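Local structure of oxygenase-reductase (Streptomyces fradiae, 4OSP) at residues L104-G109 / F136-R141. The protein contains, in this C-terminal reductase domain of UrdM, a Rossmann-fold ketoreductase that binds NADP and probably reduces the C-6 ketone of angucyclinones during urdamycin biosynthesis. Residues are numbered along the deposited sequence; the frame is centred on the assembly and turned at random.
Sequences LVNNAG and FFIVQR
L104 and N106 meet I138 and V139 where helix 121-142 packs on strand 103-106 in the parallel sheet of a Rossmann fold. The domain belongs to the short-chain dehydrogenase/reductase family, and 104-109 holds its NNAG motif. Strand 104-106 and helix 136-141 run nearly antiparallel, at 171°, with axes 9.9 Å apart. This suits a strand and the helix that follows it in an alpha/beta fold.

The apolar part is made by methyl groups. L104 reaches the helix with both branches. L104 CD1 lies 3.9 Å from I138 CG2. L104 CD2 touches the same methyl and is 4.2 Å from V139 CG2. With chi1 of I138 at -71°, CG1 lies opposite the carbonyl carbon and CG2 is turned toward the strand. This methyl meets L104 and N106 side by side. I138 also packs on L84 of helix 80-96.

The amide of N106 adds a polar group to this buried layer, but no hydrogen bond crosses the contact. The N106 and I138 side chains lie alongside each other, pointing opposite ways. N106 OD1 is 3.9 Å from both I138 CG2 and I138 CD1. ND2 donates instead to N154 OD1 on the neighbouring strand 151-155, which satisfies this nitrogen in the core.

Just beyond the strand, N107 and G109 belong to the NADP site. The backbone N atoms of N107 and A108 both hydrogen-bond to T22 OG1, tying this loop to the residue after strand 18-21. Back at the helix, the V139 side chain runs roughly perpendicular to that of N106, with N106 ND2 3.5 Å from V139 CG2.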
loop_
_atom_site.group_PDB
_atom_site.type_symbol
_atom_site.label_atom_id
_atom_site.label_comp_id
_atom_site.label_asym_id
_atom_site.label_seq_id
_atom_site.Cartn_x
_atom_site.Cartn_y
_atom_site.Cartn_z
ATOM N N LEU B 104 -1.454 -16.698 19.350
ATOM C CA LEU B 104 -0.517 -17.420 18.514
ATOM C C LEU B 104 0.401 -16.441 17.787
ATOM O O LEU B 104 -0.070 -15.548 17.067
ATOM C CB LEU B 104 -1.270 -18.284 17.491
ATOM C CG LEU B 104 -0.431 -18.820 16.335
ATOM C CD1 LEU B 104 0.585 -19.830 16.846
ATOM C CD2 LEU B 104 -1.322 -19.418 15.252
ATOM N N VAL B 105 1.707 -16.627 17.953
ATOM C CA VAL B 105 2.680 -15.818 17.244
ATOM C C VAL B 105 3.463 -16.698 16.295
ATOM O O VAL B 105 4.227 -17.558 16.732
ATOM C CB VAL B 105 3.652 -15.112 18.208
ATOM C CG1 VAL B 105 4.612 -14.222 17.439
ATOM C CG2 VAL B 105 2.888 -14.307 19.242
ATOM N N ASN B 106 3.255 -16.494 14.992
ATOM C CA ASN B 106 4.034 -17.194 13.974
ATOM C C ASN B 106 5.334 -16.466 13.734
ATOM O O ASN B 106 5.396 -15.563 12.896
ATOM C CB ASN B 106 3.261 -17.283 12.658
ATOM C CG ASN B 106 2.328 -18.470 12.605
ATOM O OD1 ASN B 106 2.745 -19.619 12.773
ATOM N ND2 ASN B 106 1.059 -18.202 12.334
ATOM N N ASN B 107 6.368 -16.843 14.480
ATOM C CA ASN B 107 7.649 -16.155 14.393
ATOM C C ASN B 107 8.698 -16.909 13.599
ATOM O O ASN B 107 9.531 -16.298 12.948
ATOM C CB ASN B 107 8.187 -15.831 15.780
ATOM C CG ASN B 107 9.612 -15.322 15.743
ATOM O OD1 ASN B 107 9.865 -14.153 15.441
ATOM N ND2 ASN B 107 10.552 -16.198 16.044
ATOM N N ALA B 108 8.652 -18.235 13.655
ATOM C CA ALA B 108 9.719 -19.056 13.080
ATOM C C ALA B 108 9.889 -18.882 11.563
ATOM O O ALA B 108 8.911 -18.783 10.812
ATOM C CB ALA B 108 9.520 -20.523 13.433
ATOM N N GLY B 109 11.140 -18.859 11.127
ATOM C CA GLY B 109 11.456 -18.797 9.708
ATOM C C GLY B 109 12.939 -18.939 9.464
ATOM O O GLY B 109 13.746 -18.661 10.349
ATOM N N PHE B 136 0.738 -21.652 7.694
ATOM C CA PHE B 136 -0.641 -21.927 7.281
ATOM C C PHE B 136 -1.284 -23.050 8.099
ATOM O O PHE B 136 -2.360 -22.873 8.664
ATOM C CB PHE B 136 -0.767 -22.252 5.795
ATOM C CG PHE B 136 -2.162 -22.616 5.408
ATOM C CD1 PHE B 136 -2.600 -23.938 5.488
ATOM C CD2 PHE B 136 -3.084 -21.618 5.055
ATOM C CE1 PHE B 136 -3.911 -24.262 5.191
ATOM C CE2 PHE B 136 -4.396 -21.944 4.740
ATOM C CZ PHE B 136 -4.810 -23.268 4.812
ATOM N N PHE B 137 -0.626 -24.202 8.154
ATOM C CA PHE B 137 -1.191 -25.354 8.858
ATOM C C PHE B 137 -1.201 -25.212 10.370
ATOM O O PHE B 137 -2.034 -25.819 11.056
ATOM C CB PHE B 137 -0.563 -26.675 8.367
ATOM C CG PHE B 137 -1.019 -27.047 7.000
ATOM C CD1 PHE B 137 -2.286 -27.594 6.810
ATOM C CD2 PHE B 137 -0.252 -26.728 5.883
ATOM C CE1 PHE B 137 -2.750 -27.875 5.539
ATOM C CE2 PHE B 137 -0.708 -27.009 4.603
ATOM C CZ PHE B 137 -1.963 -27.574 4.427
ATOM N N ILE B 138 -0.321 -24.362 10.886
ATOM C CA ILE B 138 -0.328 -24.044 12.312
ATOM C C ILE B 138 -1.563 -23.210 12.640
ATOM O O ILE B 138 -2.233 -23.451 13.642
ATOM C CB ILE B 138 0.933 -23.276 12.739
ATOM C CG1 ILE B 138 2.162 -24.199 12.706
ATOM C CG2 ILE B 138 0.744 -22.665 14.131
ATOM C CD1 ILE B 138 3.473 -23.484 12.990
ATOM N N VAL B 139 -1.860 -22.229 11.793
ATOM C CA VAL B 139 -3.073 -21.452 11.955
ATOM C C VAL B 139 -4.280 -22.378 11.860
ATOM O O VAL B 139 -5.189 -22.322 12.695
ATOM C CB VAL B 139 -3.185 -20.335 10.900
ATOM C CG1 VAL B 139 -4.547 -19.658 10.984
ATOM C CG2 VAL B 139 -2.068 -19.316 11.087
ATOM N N GLN B 140 -4.282 -23.238 10.851
ATOM C CA GLN B 140 -5.417 -24.120 10.623
ATOM C C GLN B 140 -5.677 -24.994 11.845
ATOM O O GLN B 140 -6.798 -25.070 12.340
ATOM C CB GLN B 140 -5.185 -24.994 9.394
ATOM C CG GLN B 140 -6.398 -25.823 8.994
ATOM C CD GLN B 140 -6.068 -26.817 7.912
ATOM O OE1 GLN B 140 -5.428 -27.835 8.168
ATOM N NE2 GLN B 140 -6.497 -26.524 6.688
ATOM N N ARG B 141 -4.629 -25.638 12.334
ATOM C CA ARG B 141 -4.744 -26.477 13.506
ATOM C C ARG B 141 -5.075 -25.649 14.766
ATOM O O ARG B 141 -5.893 -26.074 15.593
ATOM C CB ARG B 141 -3.476 -27.324 13.676
ATOM C CG ARG B 141 -3.408 -28.185 14.930
ATOM C CD ARG B 141 -4.377 -29.370 14.923
ATOM N NE ARG B 141 -4.730 -29.729 16.300
ATOM C CZ ARG B 141 -4.080 -30.629 17.024
ATOM N NH1 ARG B 141 -3.054 -31.279 16.502
ATOM N NH2 ARG B 141 -4.450 -30.890 18.260
#